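Local coordinates for OxyA protein (Actinoplanes teichomyceticus, PDB 5HH3) that probably cross-links aromatic side chains during glycopeptide antibiotic biosynthesis, as a heme-containing cytochrome P450 of the phenolic coupling type, at residues Tyr94-Pro97 and Glu98-Leu102; Glu337-Ala340 and Phe341-Ile345. All blocks are in the same frame, centred on the assembly; numbering follows the deposited sequence.

In the fold
From the N terminus, the chain passes helix 75-78 and a partly disordered loop before reaching contact 1, where residues 94-97 turn into helix 98-106. Contact 2 comes much later, in the loop between helices 314-318 and 351-368, where residues 337-345 include a beta turn on the thiolate side of the heme. The two are local closures in series, neither nested nor crossing, and their centres lie about 19 Å apart. The heme links them: contact 1 binds a propionate, while contact 2 packs on the porphyrin and its substituents. They also meet directly, Pro96 and His99 packing against Ile345 and so joining the start of helix 98-106 to the cysteine loop.

Contact 1 (Tyr94-Pro97 and Glu98-Leu102); sequences YDPP and EHTRL. With HEM (protoporphyrin IX containing Fe), chain G.
His99 packs its CB against the backbone of Tyr94 in the preceding loop, 3.5 Å from Tyr94 O, at the start of helix 98-106, the C helix of the cytochrome P450 fold. This is the tight side of the contact. CG stands anti to the backbone N (chi1 177°), which carries the imidazole away from the turn and toward the heme. There NE2 donates to HEM O2A at 2.7 Å with a nearly straight N-H...O angle of 169°, the carboxylate oxygen lying at the ring's edge and near its plane. His346, whose ring meets this imidazole, and Arg103, one helical turn farther on, also hydrogen-bond to the heme.

The backbone sets the histidine in place. Its N-H reaches Asp95 O at 3.0 Å, coming from above the carbonyl plane, and Arg101 N repeats the i to i+4 pattern with Pro97 O at 2.9 Å. A cis peptide bond joins Pro96 to Pro97 just before the helix begins. Asp95 turns its carboxylate the other way, to Ser73.

Away from the heme the packing is looser and largely solvent-facing. Tyr94 meets the aliphatic part of Glu98 through CD1, 3.8 Å from CB; the two side chains run at about a right angle, although the planes of ring and carboxylate are only 15° apart. The Glu98 chain bends at chi2, and a water bridges its OE1 to Asp95 N, accepting from the amide and donating to the carboxylate. On the exposed flank Arg101, extended from CG to NE, runs alongside Pro97 in the same direction. The proline lies over one guanidinium face, toward its rim, with Pro97 CG 3.8 Å from Arg101 NH1.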
ATOM      1  N   TYR B  94      11.707   5.244  13.492  1.00 38.22           N
ATOM      2  CA  TYR B  94      12.282   6.385  14.218  1.00 38.21           C
ATOM      3  C   TYR B  94      13.530   6.995  13.544  1.00 34.37           C
ATOM      4  O   TYR B  94      14.367   6.289  12.990  1.00 31.46           O
ATOM      5  CB  TYR B  94      12.632   5.962  15.641  1.00 41.47           C
ATOM      6  CG  TYR B  94      11.427   5.782  16.559  1.00 46.13           C
ATOM      7  CD1 TYR B  94      10.534   6.843  16.790  1.00 49.67           C
ATOM      8  CD2 TYR B  94      11.207   4.579  17.240  1.00 49.06           C
ATOM      9  CE1 TYR B  94       9.447   6.704  17.650  1.00 53.63           C
ATOM     10  CE2 TYR B  94      10.119   4.422  18.112  1.00 51.89           C
ATOM     11  CZ  TYR B  94       9.243   5.487  18.308  1.00 54.74           C
ATOM     12  OH  TYR B  94       8.158   5.367  19.151  1.00 60.28           O
ATOM     13  N   ASP B  95      13.647   8.316  13.641  1.00 33.60           N
ATOM     14  CA  ASP B  95      14.861   9.040  13.299  1.00 32.35           C
ATOM     15  C   ASP B  95      15.540   9.453  14.583  1.00 32.78           C
ATOM     16  O   ASP B  95      14.885   9.485  15.631  1.00 32.64           O
ATOM     17  CB  ASP B  95      14.519  10.290  12.470  1.00 32.84           C
ATOM     18  CG  ASP B  95      13.996   9.940  11.077  1.00 31.30           C
ATOM     19  OD1 ASP B  95      14.314   8.865  10.570  1.00 30.24           O
ATOM     20  OD2 ASP B  95      13.275  10.757  10.483  1.00 32.46           O
ATOM     21  N   PRO B  96      16.850   9.802  14.515  1.00 32.54           N
ATOM     22  CA  PRO B  96      17.485  10.415  15.703  1.00 33.86           C
ATOM     23  C   PRO B  96      16.751  11.703  16.089  1.00 34.29           C
ATOM     24  O   PRO B  96      16.233  12.357  15.203  1.00 33.57           O
ATOM     25  CB  PRO B  96      18.917  10.721  15.236  1.00 33.84           C
ATOM     26  CG  PRO B  96      19.130   9.827  14.052  1.00 32.35           C
ATOM     27  CD  PRO B  96      17.797   9.675  13.388  1.00 31.58           C
ATOM     28  N   PRO B  97      16.671  12.075  17.362  1.00 34.46           N
ATOM     29  CA  PRO B  97      17.286  11.408  18.481  1.00 35.04           C
ATOM     30  C   PRO B  97      16.472  10.247  19.068  1.00 34.72           C
ATOM     31  O   PRO B  97      17.040   9.502  19.855  1.00 34.51           O
ATOM     32  CB  PRO B  97      17.377  12.520  19.511  1.00 36.65           C
ATOM     33  CG  PRO B  97      16.128  13.308  19.279  1.00 37.02           C
ATOM     34  CD  PRO B  97      15.874  13.235  17.798  1.00 35.68           C
ATOM     35  N   GLU B  98      15.197  10.076  18.692  1.00 33.74           N
ATOM     36  CA  GLU B  98      14.360   9.008  19.300  1.00 34.23           C
ATOM     37  C   GLU B  98      14.924   7.624  18.996  1.00 32.12           C
ATOM     38  O   GLU B  98      14.987   6.759  19.863  1.00 31.72           O
ATOM     39  CB  GLU B  98      12.885   9.076  18.856  1.00 34.48           C
ATOM     40  CG  GLU B  98      12.131  10.318  19.330  1.00 36.50           C
ATOM     41  CD  GLU B  98      12.164  11.488  18.344  1.00 36.78           C
ATOM     42  OE1 GLU B  98      12.953  11.521  17.372  1.00 36.09           O
ATOM     43  OE2 GLU B  98      11.403  12.431  18.564  1.00 39.99           O
ATOM     44  N   HIS B  99      15.326   7.426  17.749  1.00 30.30           N
ATOM     45  CA  HIS B  99      15.984   6.206  17.332  1.00 29.16           C
ATOM     46  C   HIS B  99      17.227   5.863  18.184  1.00 29.73           C
ATOM     47  O   HIS B  99      17.316   4.770  18.754  1.00 29.78           O
ATOM     48  CB  HIS B  99      16.356   6.280  15.844  1.00 28.46           C
ATOM     49  CG  HIS B  99      17.089   5.079  15.391  1.00 28.12           C
ATOM     50  ND1 HIS B  99      18.465   5.019  15.384  1.00 28.84           N
ATOM     51  CD2 HIS B  99      16.651   3.848  15.054  1.00 27.66           C
ATOM     52  CE1 HIS B  99      18.842   3.807  15.022  1.00 28.24           C
ATOM     53  NE2 HIS B  99      17.761   3.083  14.799  1.00 27.43           N
ATOM     54  N   THR B 100      18.144   6.816  18.304  1.00 29.84           N
ATOM     55  CA  THR B 100      19.346   6.689  19.153  1.00 30.83           C
ATOM     56  C   THR B 100      19.048   6.365  20.602  1.00 32.68           C
ATOM     57  O   THR B 100      19.676   5.494  21.206  1.00 33.00           O
ATOM     58  CB  THR B 100      20.154   8.019  19.168  1.00 31.97           C
ATOM     59  OG1 THR B 100      20.155   8.581  17.860  1.00 30.36           O
ATOM     60  CG2 THR B 100      21.589   7.779  19.616  1.00 33.26           C
ATOM     61  N   ARG B 101      18.130   7.132  21.179  1.00 33.31           N
ATOM     62  CA  ARG B 101      17.770   6.978  22.565  1.00 34.88           C
ATOM     63  C   ARG B 101      17.213   5.582  22.870  1.00 34.84           C
ATOM     64  O   ARG B 101      17.609   4.974  23.862  1.00 36.56           O
ATOM     65  CB  ARG B 101      16.834   8.110  23.019  1.00 35.80           C
ATOM     66  CG  ARG B 101      17.560   9.460  23.065  1.00 36.49           C
ATOM     67  CD  ARG B 101      16.646  10.688  23.044  1.00 37.23           C
ATOM     68  NE  ARG B 101      17.380  11.879  23.428  1.00 38.44           N
ATOM     69  CZ  ARG B 101      16.904  13.128  23.464  1.00 39.48           C
ATOM     70  NH1 ARG B 101      15.655  13.415  23.069  1.00 39.42           N
ATOM     71  NH2 ARG B 101      17.703  14.104  23.872  1.00 40.14           N
ATOM     72  N   LEU B 102      16.325   5.068  22.027  1.00 34.20           N
ATOM     73  CA  LEU B 102      15.762   3.716  22.248  1.00 35.14           C
ATOM     74  C   LEU B 102      16.778   2.624  21.902  1.00 34.16           C
ATOM     75  O   LEU B 102      16.959   1.686  22.671  1.00 34.66           O
ATOM     76  CB  LEU B 102      14.455   3.495  21.482  1.00 35.17           C
ATOM     77  CG  LEU B 102      13.838   2.077  21.574  1.00 36.07           C
ATOM     78  CD1 LEU B 102      13.579   1.638  23.011  1.00 37.76           C
ATOM     79  CD2 LEU B 102      12.546   2.020  20.749  1.00 36.05           C
TER
HETATM   80  CHA HEM G 401      16.783  -4.256  10.978  1.00 28.02           C
HETATM   81  CHB HEM G 401      15.990  -7.230  14.727  1.00 30.51           C
HETATM   82  CHC HEM G 401      17.123 -11.035  11.913  1.00 30.69           C
HETATM   83  CHD HEM G 401      17.978  -8.043   8.231  1.00 28.31           C
HETATM   84  C1A HEM G 401      16.445  -4.747  12.216  1.00 30.41           C
HETATM   85  C2A HEM G 401      15.933  -3.949  13.278  1.00 30.00           C
HETATM   86  C3A HEM G 401      15.722  -4.781  14.335  1.00 30.86           C
HETATM   87  C4A HEM G 401      16.093  -6.096  13.935  1.00 31.46           C
HETATM   88  CMA HEM G 401      15.169  -4.395  15.684  1.00 31.68           C
HETATM   89  CAA HEM G 401      15.693  -2.454  13.232  1.00 28.43           C
HETATM   90  CBA HEM G 401      16.978  -1.737  13.644  1.00 27.63           C
HETATM   91  CGA HEM G 401      16.889  -0.220  13.612  1.00 28.21           C
HETATM   92  O1A HEM G 401      16.048   0.389  12.906  1.00 26.09           O
HETATM   93  O2A HEM G 401      17.696   0.459  14.302  1.00 27.86           O
HETATM   94  C1B HEM G 401      16.218  -8.550  14.291  1.00 31.57           C
HETATM   95  C2B HEM G 401      16.054  -9.717  15.113  1.00 32.86           C
HETATM   96  C3B HEM G 401      16.370 -10.806  14.329  1.00 33.45           C
HETATM   97  C4B HEM G 401      16.734 -10.245  12.999  1.00 31.80           C
HETATM   98  CMB HEM G 401      15.624  -9.750  16.564  1.00 32.75           C
HETATM   99  CAB HEM G 401      16.425 -12.257  14.642  1.00 35.33           C
HETATM  100  CBB HEM G 401      16.296 -12.831  15.842  1.00 39.36           C
HETATM  101  C1C HEM G 401      17.448 -10.582  10.641  1.00 30.37           C
HETATM  102  C2C HEM G 401      17.826 -11.395   9.551  1.00 29.88           C
HETATM  103  C3C HEM G 401      18.068 -10.529   8.477  1.00 31.49           C
HETATM  104  C4C HEM G 401      17.837  -9.194   8.958  1.00 30.10           C
HETATM  105  CMC HEM G 401      17.924 -12.910   9.557  1.00 30.30           C
HETATM  106  CAC HEM G 401      18.506 -10.828   7.089  1.00 33.21           C
HETATM  107  CBC HEM G 401      18.826 -12.022   6.594  1.00 38.31           C
HETATM  108  C1D HEM G 401      17.698  -6.773   8.733  1.00 28.56           C
HETATM  109  C2D HEM G 401      17.820  -5.583   7.864  1.00 29.49           C
HETATM  110  C3D HEM G 401      17.488  -4.526   8.619  1.00 28.43           C
HETATM  111  C4D HEM G 401      17.165  -5.091   9.947  1.00 27.50           C
HETATM  112  CMD HEM G 401      18.216  -5.489   6.407  1.00 28.15           C
HETATM  113  CAD HEM G 401      17.468  -3.078   8.149  1.00 26.89           C
HETATM  114  CBD HEM G 401      16.168  -2.650   7.450  1.00 26.24           C
HETATM  115  CGD HEM G 401      16.242  -1.180   7.007  1.00 26.34           C
HETATM  116  O1D HEM G 401      15.286  -0.604   6.456  1.00 25.33           O
HETATM  117  O2D HEM G 401      17.250  -0.476   7.155  1.00 25.65           O
HETATM  118  NA  HEM G 401      16.553  -6.058  12.636  1.00 30.75           N
HETATM  119  NB  HEM G 401      16.643  -8.920  13.079  1.00 31.09           N
HETATM  120  NC  HEM G 401      17.502  -9.266  10.279  1.00 29.88           N
HETATM  121  ND  HEM G 401      17.337  -6.428   9.985  1.00 28.17           N
HETATM  122 FE   HEM G 401      17.015  -7.616  11.470  1.00 28.35          FE
HETATM  123  O   HOH W   1      11.894  10.008  15.176  1.00 32.53           O
HETATM  124  O   HOH W   2      14.966  -7.619  10.997  1.00 34.09           O

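Contact 2 (Glu337-Ala340 and Phe341-Ile345); sequences EHLA and FGHGI. With HEM (protoporphyrin IX containing Fe), chain G.
Phe341 overlaps pyrrole C of the heme obliquely and touches His338 on its other flank, at the start of the cysteine loop that carries the P450 signature FxxGxxxC. The CD1 and CE1 side of its ring is turned to the porphyrin, CE1 coming within 3.6 Å of HEM C3C; the opposite side brings CD2 to 4.0 Å from His338 CE1. That carbon approaches with the edge of the imidazole, and the two side chains cross obliquely.

A bond from two residues farther on helps fix the His338 ring. With CG between the backbone N and the carbonyl carbon (chi1 64°), the imidazole swings forward along the chain, toward Ala340, and ND1 accepts the Ala340 N-H at 3.2 Å in the plane of the ring. ND1 therefore probably carries no proton.

A type I beta turn from Leu339 to Gly342 brings the two halves together, Gly342 N donating to Leu339 O at 2.9 Å from above the carbonyl plane. Phe341 is also hydrogen-bonded through its backbone to Cys348, the axial ligand, so the turn and the thiolate loop are tied together on one side of the porphyrin. A water binds the iron from the opposite side. Gly342 has no side chain, and its backbone sits close against the heme substituents: Gly342 N is 3.5 Å from HEM CMD.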
ATOM      1  N   GLU B 337      31.527 -10.661   0.813  1.00 42.97           N
ATOM      2  CA  GLU B 337      30.953  -9.361   1.160  1.00 41.76           C
ATOM      3  C   GLU B 337      29.468  -9.337   0.925  1.00 38.00           C
ATOM      4  O   GLU B 337      28.989  -9.744  -0.144  1.00 38.06           O
ATOM      5  CB  GLU B 337      31.581  -8.263   0.325  1.00 44.88           C
ATOM      6  CG  GLU B 337      33.070  -8.103   0.563  1.00 49.30           C
ATOM      7  CD  GLU B 337      33.669  -6.993  -0.292  1.00 52.49           C
ATOM      8  OE1 GLU B 337      33.154  -5.852  -0.248  1.00 54.31           O
ATOM      9  OE2 GLU B 337      34.657  -7.272  -1.000  1.00 57.17           O
ATOM     10  N   HIS B 338      28.733  -8.855   1.919  1.00 33.67           N
ATOM     11  CA  HIS B 338      27.303  -8.619   1.750  1.00 31.25           C
ATOM     12  C   HIS B 338      26.796  -7.499   2.653  1.00 29.28           C
ATOM     13  O   HIS B 338      27.483  -7.075   3.597  1.00 27.74           O
ATOM     14  CB  HIS B 338      26.526  -9.904   2.026  1.00 31.09           C
ATOM     15  CG  HIS B 338      26.659 -10.387   3.435  1.00 31.09           C
ATOM     16  ND1 HIS B 338      25.939  -9.856   4.482  1.00 30.06           N
ATOM     17  CD2 HIS B 338      27.440 -11.348   3.973  1.00 31.15           C
ATOM     18  CE1 HIS B 338      26.272 -10.468   5.602  1.00 29.60           C
ATOM     19  NE2 HIS B 338      27.177 -11.372   5.318  1.00 30.23           N
ATOM     20  N   LEU B 339      25.591  -7.040   2.331  1.00 27.87           N
ATOM     21  CA  LEU B 339      24.834  -6.066   3.110  1.00 27.53           C
ATOM     22  C   LEU B 339      23.481  -6.642   3.529  1.00 26.64           C
ATOM     23  O   LEU B 339      22.478  -5.911   3.604  1.00 25.18           O
ATOM     24  CB  LEU B 339      24.603  -4.817   2.266  1.00 27.99           C
ATOM     25  CG  LEU B 339      25.814  -4.068   1.753  1.00 29.51           C
ATOM     26  CD1 LEU B 339      25.382  -3.039   0.732  1.00 29.94           C
ATOM     27  CD2 LEU B 339      26.575  -3.435   2.915  1.00 31.62           C
ATOM     28  N   ALA B 340      23.423  -7.957   3.740  1.00 26.11           N
ATOM     29  CA  ALA B 340      22.179  -8.671   4.114  1.00 25.82           C
ATOM     30  C   ALA B 340      21.471  -8.148   5.359  1.00 25.89           C
ATOM     31  O   ALA B 340      20.255  -8.298   5.493  1.00 25.94           O
ATOM     32  CB  ALA B 340      22.451 -10.166   4.258  1.00 26.14           C
ATOM     33  N   PHE B 341      22.238  -7.557   6.260  1.00 26.72           N
ATOM     34  CA  PHE B 341      21.725  -6.960   7.492  1.00 27.81           C
ATOM     35  C   PHE B 341      21.662  -5.420   7.440  1.00 27.85           C
ATOM     36  O   PHE B 341      21.556  -4.760   8.482  1.00 27.26           O
ATOM     37  CB  PHE B 341      22.588  -7.412   8.677  1.00 28.33           C
ATOM     38  CG  PHE B 341      22.540  -8.894   8.922  1.00 28.56           C
ATOM     39  CD1 PHE B 341      21.464  -9.458   9.586  1.00 28.30           C
ATOM     40  CD2 PHE B 341      23.595  -9.723   8.507  1.00 29.29           C
ATOM     41  CE1 PHE B 341      21.407 -10.829   9.805  1.00 29.34           C
ATOM     42  CE2 PHE B 341      23.548 -11.090   8.728  1.00 29.98           C
ATOM     43  CZ  PHE B 341      22.447 -11.646   9.372  1.00 29.75           C
ATOM     44  N   GLY B 342      21.704  -4.854   6.233  1.00 27.54           N
ATOM     45  CA  GLY B 342      21.609  -3.423   6.069  1.00 27.05           C
ATOM     46  C   GLY B 342      22.908  -2.709   6.413  1.00 27.29           C
ATOM     47  O   GLY B 342      23.982  -3.295   6.373  1.00 27.97           O
ATOM     48  N   HIS B 343      22.794  -1.418   6.685  1.00 27.54           N
ATOM     49  CA  HIS B 343      23.940  -0.526   6.819  1.00 28.47           C
ATOM     50  C   HIS B 343      23.497   0.811   7.453  1.00 27.94           C
ATOM     51  O   HIS B 343      22.333   1.202   7.335  1.00 28.76           O
ATOM     52  CB  HIS B 343      24.545  -0.275   5.435  1.00 28.99           C
ATOM     53  CG  HIS B 343      25.884   0.382   5.461  1.00 30.91           C
ATOM     54  ND1 HIS B 343      27.018  -0.265   5.887  1.00 32.49           N
ATOM     55  CD2 HIS B 343      26.279   1.626   5.084  1.00 31.77           C
ATOM     56  CE1 HIS B 343      28.052   0.559   5.805  1.00 33.20           C
ATOM     57  NE2 HIS B 343      27.631   1.712   5.320  1.00 31.71           N
ATOM     58  N   GLY B 344      24.425   1.489   8.107  1.00 28.22           N
ATOM     59  CA  GLY B 344      24.170   2.748   8.820  1.00 28.95           C
ATOM     60  C   GLY B 344      23.456   2.520  10.147  1.00 28.81           C
ATOM     61  O   GLY B 344      23.477   1.425  10.680  1.00 28.07           O
ATOM     62  N   ILE B 345      22.777   3.546  10.642  1.00 29.37           N
ATOM     63  CA  ILE B 345      22.210   3.520  12.007  1.00 29.77           C
ATOM     64  C   ILE B 345      21.082   2.446  12.195  1.00 29.41           C
ATOM     65  O   ILE B 345      20.848   1.971  13.309  1.00 29.16           O
ATOM     66  CB  ILE B 345      21.737   4.932  12.462  1.00 31.08           C
ATOM     67  CG1 ILE B 345      20.482   5.398  11.697  1.00 30.46           C
ATOM     68  CG2 ILE B 345      22.860   5.980  12.339  1.00 32.72           C
ATOM     69  CD1 ILE B 345      19.979   6.773  12.089  1.00 31.56           C
TER
HETATM   70  CHA HEM G 401      16.783  -4.256  10.978  1.00 28.02           C
HETATM   71  CHB HEM G 401      15.990  -7.230  14.727  1.00 30.51           C
HETATM   72  CHC HEM G 401      17.123 -11.035  11.913  1.00 30.69           C
HETATM   73  CHD HEM G 401      17.978  -8.043   8.231  1.00 28.31           C
HETATM   74  C1A HEM G 401      16.445  -4.747  12.216  1.00 30.41           C
HETATM   75  C2A HEM G 401      15.933  -3.949  13.278  1.00 30.00           C
HETATM   76  C3A HEM G 401      15.722  -4.781  14.335  1.00 30.86           C
HETATM   77  C4A HEM G 401      16.093  -6.096  13.935  1.00 31.46           C
HETATM   78  CMA HEM G 401      15.169  -4.395  15.684  1.00 31.68           C
HETATM   79  CAA HEM G 401      15.693  -2.454  13.232  1.00 28.43           C
HETATM   80  CBA HEM G 401      16.978  -1.737  13.644  1.00 27.63           C
HETATM   81  CGA HEM G 401      16.889  -0.220  13.612  1.00 28.21           C
HETATM   82  O1A HEM G 401      16.048   0.389  12.906  1.00 26.09           O
HETATM   83  O2A HEM G 401      17.696   0.459  14.302  1.00 27.86           O
HETATM   84  C1B HEM G 401      16.218  -8.550  14.291  1.00 31.57           C
HETATM   85  C2B HEM G 401      16.054  -9.717  15.113  1.00 32.86           C
HETATM   86  C3B HEM G 401      16.370 -10.806  14.329  1.00 33.45           C
HETATM   87  C4B HEM G 401      16.734 -10.245  12.999  1.00 31.80           C
HETATM   88  CMB HEM G 401      15.624  -9.750  16.564  1.00 32.75           C
HETATM   89  CAB HEM G 401      16.425 -12.257  14.642  1.00 35.33           C
HETATM   90  CBB HEM G 401      16.296 -12.831  15.842  1.00 39.36           C
HETATM   91  C1C HEM G 401      17.448 -10.582  10.641  1.00 30.37           C
HETATM   92  C2C HEM G 401      17.826 -11.395   9.551  1.00 29.88           C
HETATM   93  C3C HEM G 401      18.068 -10.529   8.477  1.00 31.49           C
HETATM   94  C4C HEM G 401      17.837  -9.194   8.958  1.00 30.10           C
HETATM   95  CMC HEM G 401      17.924 -12.910   9.557  1.00 30.30           C
HETATM   96  CAC HEM G 401      18.506 -10.828   7.089  1.00 33.21           C
HETATM   97  CBC HEM G 401      18.826 -12.022   6.594  1.00 38.31           C
HETATM   98  C1D HEM G 401      17.698  -6.773   8.733  1.00 28.56           C
HETATM   99  C2D HEM G 401      17.820  -5.583   7.864  1.00 29.49           C
HETATM  100  C3D HEM G 401      17.488  -4.526   8.619  1.00 28.43           C
HETATM  101  C4D HEM G 401      17.165  -5.091   9.947  1.00 27.50           C
HETATM  102  CMD HEM G 401      18.216  -5.489   6.407  1.00 28.15           C
HETATM  103  CAD HEM G 401      17.468  -3.078   8.149  1.00 26.89           C
HETATM  104  CBD HEM G 401      16.168  -2.650   7.450  1.00 26.24           C
HETATM  105  CGD HEM G 401      16.242  -1.180   7.007  1.00 26.34           C
HETATM  106  O1D HEM G 401      15.286  -0.604   6.456  1.00 25.33           O
HETATM  107  O2D HEM G 401      17.250  -0.476   7.155  1.00 25.65           O
HETATM  108  NA  HEM G 401      16.553  -6.058  12.636  1.00 30.75           N
HETATM  109  NB  HEM G 401      16.643  -8.920  13.079  1.00 31.09           N
HETATM  110  NC  HEM G 401      17.502  -9.266  10.279  1.00 29.88           N
HETATM  111  ND  HEM G 401      17.337  -6.428   9.985  1.00 28.17           N
HETATM  112 FE   HEM G 401      17.015  -7.616  11.470  1.00 28.35          FE
HETATM  113  O   HOH W   2      14.966  -7.619  10.997  1.00 34.09           O